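Local atomic coordinates of GH59 galactosidase (Clostridium cellulolyticum, PDB entry 2V4V), a protein that carries a family 6 carbohydrate-binding module, the part in this chain, which binds xylose, and as a whole probably hydrolyses plant cell-wall polysaccharides. Residues Leu110-Asp115 / Phe120-Phe125. Residues are numbered along the deposited sequence; the frame is centred on the assembly and turned at random.
Sequences LVFKGD and FNLNWF. With NA (sodium ion), chain C; XYP (beta-D-xylopyranose), chain B.
The contact lies in the hydrophobic core between the two sheets of a beta-sandwich, the fold of family 6 carbohydrate-binding modules. Phe112 and Leu110 come from strand 105-113, Phe120, Leu122 and Phe125 from strand 121-128 and its entry. The short strand segments run roughly antiparallel, and their axes approach to 11.1 Å. That spacing is too wide for backbone pairing, and side chains fill it. Phe120 and Phe112 form an offset edge-to-face pair, with ring centroids 5.5 Å apart and planes at 88°. The edge of Phe120 points at the face of Phe112, and CE1 of Phe120 lies 3.5 Å from CD1 of Phe112. A chi1 of 41° sets CG of Phe120 between its backbone N and carbonyl carbon, which carries the ring across to Phe112 with CE1 and CZ leading. Further along, CD1 of Leu110 touches CD2 of Leu122 at 3.9 Å. All five residues are buried. Ile66 of strand 64-70 touches both Leu110 and Phe120, and Tyr41 meets Phe125 edge-to-face. Strand 121-128 also serves two sites. Asn121 lies in the xylose pocket, while Asn123 binds the sodium ion through O and OD1, with Glu8, Glu10 and Glu28 completing the protein ligands. Back in the core, Leu110 makes a CH-pi contact: its CD1 sits over one face of Phe125, 3.8 Å from the ring centroid and 15° off the normal.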
loop_
_atom_site.group_PDB
_atom_site.type_symbol
_atom_site.label_atom_id
_atom_site.label_comp_id
_atom_site.label_asym_id
_atom_site.label_seq_id
_atom_site.Cartn_x
_atom_site.Cartn_y
_atom_site.Cartn_z
ATOM N N LEU A 110 -5.689 -1.283 -0.050
ATOM C CA LEU A 110 -4.411 -1.947 -0.246
ATOM C C LEU A 110 -4.477 -3.275 0.522
ATOM O O LEU A 110 -4.537 -3.288 1.746
ATOM C CB LEU A 110 -3.255 -1.070 0.226
ATOM C CG LEU A 110 -3.174 0.336 -0.392
ATOM C CD1 LEU A 110 -1.922 0.990 0.141
ATOM C CD2 LEU A 110 -3.139 0.240 -1.948
ATOM N N VAL A 111 -4.523 -4.384 -0.230
ATOM C CA VAL A 111 -4.778 -5.706 0.309
ATOM C C VAL A 111 -3.472 -6.489 0.230
ATOM O O VAL A 111 -2.846 -6.592 -0.829
ATOM C CB VAL A 111 -5.909 -6.446 -0.444
ATOM C CG1 VAL A 111 -6.172 -7.816 0.209
ATOM C CG2 VAL A 111 -7.199 -5.589 -0.443
ATOM N N PHE A 112 -2.998 -6.968 1.382
ATOM C CA PHE A 112 -1.628 -7.470 1.459
ATOM C C PHE A 112 -1.649 -8.976 1.331
ATOM O O PHE A 112 -2.318 -9.663 2.107
ATOM C CB PHE A 112 -1.010 -7.032 2.801
ATOM C CG PHE A 112 -1.170 -5.540 3.062
ATOM C CD1 PHE A 112 -0.750 -4.617 2.079
ATOM C CD2 PHE A 112 -1.742 -5.074 4.229
ATOM C CE1 PHE A 112 -0.912 -3.226 2.285
ATOM C CE2 PHE A 112 -1.891 -3.702 4.483
ATOM C CZ PHE A 112 -1.471 -2.766 3.503
ATOM N N LYS A 113 -0.906 -9.490 0.350
ATOM C CA LYS A 113 -0.961 -10.924 0.086
ATOM C C LYS A 113 0.441 -11.521 0.011
ATOM O O LYS A 113 1.377 -10.872 -0.466
ATOM C CB LYS A 113 -1.692 -11.185 -1.242
ATOM C CG LYS A 113 -3.137 -10.695 -1.255
ATOM C CD LYS A 113 -4.064 -11.592 -0.454
ATOM C CE LYS A 113 -5.565 -11.320 -0.746
ATOM N NZ LYS A 113 -6.027 -11.340 -2.201
ATOM N N GLY A 114 0.598 -12.754 0.476
ATOM C CA GLY A 114 1.902 -13.376 0.323
ATOM C C GLY A 114 1.960 -14.733 0.987
ATOM O O GLY A 114 0.939 -15.378 1.208
ATOM N N ASP A 115 3.181 -15.089 1.347
ATOM C CA ASP A 115 3.529 -16.330 2.024
ATOM C C ASP A 115 3.070 -16.226 3.494
ATOM O O ASP A 115 2.353 -15.275 3.896
ATOM C CB ASP A 115 5.071 -16.492 1.908
ATOM C CG ASP A 115 5.543 -17.939 1.938
ATOM O OD1 ASP A 115 4.998 -18.726 2.744
ATOM O OD2 ASP A 115 6.493 -18.275 1.158
ATOM N N PHE A 120 5.571 -7.150 5.075
ATOM C CA PHE A 120 6.371 -5.916 4.907
ATOM C C PHE A 120 5.701 -4.844 5.758
ATOM O O PHE A 120 4.569 -5.073 6.288
ATOM C CB PHE A 120 6.386 -5.445 3.427
ATOM C CG PHE A 120 5.015 -5.584 2.715
ATOM C CD1 PHE A 120 3.965 -4.686 2.945
ATOM C CD2 PHE A 120 4.774 -6.694 1.873
ATOM C CE1 PHE A 120 2.702 -4.901 2.311
ATOM C CE2 PHE A 120 3.546 -6.899 1.243
ATOM C CZ PHE A 120 2.525 -5.999 1.450
ATOM N N ASN A 121 6.442 -3.749 5.968
ATOM C CA ASN A 121 5.919 -2.528 6.625
ATOM C C ASN A 121 5.735 -1.470 5.521
ATOM O O ASN A 121 6.554 -1.408 4.574
ATOM C CB ASN A 121 6.928 -1.987 7.653
ATOM C CG ASN A 121 7.094 -2.884 8.853
ATOM O OD1 ASN A 121 8.125 -2.819 9.588
ATOM N ND2 ASN A 121 6.127 -3.756 9.048
ATOM N N LEU A 122 4.700 -0.628 5.666
ATOM C CA LEU A 122 4.382 0.370 4.621
ATOM C C LEU A 122 4.424 1.734 5.278
ATOM O O LEU A 122 3.692 1.968 6.226
ATOM C CB LEU A 122 2.982 0.097 4.013
ATOM C CG LEU A 122 2.421 1.107 3.017
ATOM C CD1 LEU A 122 3.255 1.109 1.694
ATOM C CD2 LEU A 122 0.984 0.676 2.715
ATOM N N ASN A 123 5.290 2.612 4.765
ATOM C CA ASN A 123 5.432 3.945 5.314
ATOM C C ASN A 123 4.439 4.926 4.661
ATOM O O ASN A 123 3.607 5.558 5.321
ATOM C CB ASN A 123 6.896 4.387 5.125
ATOM C CG ASN A 123 7.180 5.781 5.661
ATOM O OD1 ASN A 123 6.290 6.476 6.194
ATOM N ND2 ASN A 123 8.440 6.216 5.515
ATOM N N TRP A 124 4.468 4.993 3.331
ATOM C CA TRP A 124 3.579 5.870 2.563
ATOM C C TRP A 124 3.484 5.315 1.137
ATOM O O TRP A 124 4.219 4.411 0.784
ATOM C CB TRP A 124 4.066 7.340 2.581
ATOM C CG TRP A 124 5.451 7.569 2.074
ATOM C CD1 TRP A 124 6.588 7.670 2.830
ATOM C CD2 TRP A 124 5.874 7.709 0.710
ATOM N NE1 TRP A 124 7.684 7.874 2.045
ATOM C CE2 TRP A 124 7.272 7.920 0.733
ATOM C CE3 TRP A 124 5.195 7.750 -0.523
ATOM C CZ2 TRP A 124 8.022 8.100 -0.438
ATOM C CZ3 TRP A 124 5.943 7.906 -1.691
ATOM C CH2 TRP A 124 7.340 8.105 -1.628
ATOM N N PHE A 125 2.535 5.823 0.349
ATOM C CA PHE A 125 2.502 5.420 -1.048
ATOM C C PHE A 125 1.956 6.596 -1.842
ATOM O O PHE A 125 1.431 7.583 -1.289
ATOM C CB PHE A 125 1.593 4.199 -1.232
ATOM C CG PHE A 125 0.184 4.434 -0.754
ATOM C CD1 PHE A 125 -0.793 4.752 -1.685
ATOM C CD2 PHE A 125 -0.167 4.320 0.591
ATOM C CE1 PHE A 125 -2.098 4.976 -1.302
ATOM C CE2 PHE A 125 -1.472 4.557 0.982
ATOM C CZ PHE A 125 -2.425 4.862 0.050
HETATM NA NA NA C . 4.128 6.893 7.237
HETATM O O1 XYP B . 8.191 -7.340 15.510
HETATM C C1 XYP B . 7.325 -6.867 14.489
HETATM C C2 XYP B . 7.943 -5.571 13.985
HETATM C C3 XYP B . 7.105 -5.007 12.851
HETATM C C4 XYP B . 6.822 -6.088 11.811
HETATM C C5 XYP B . 6.309 -7.367 12.487
HETATM O O2 XYP B . 7.958 -4.563 14.988
HETATM O O3 XYP B . 7.756 -3.900 12.249
HETATM O O4 XYP B . 5.849 -5.665 10.885
HETATM O O5 XYP B . 7.231 -7.787 13.468
HETATM O O HOH W 1 4.328 8.894 8.681
#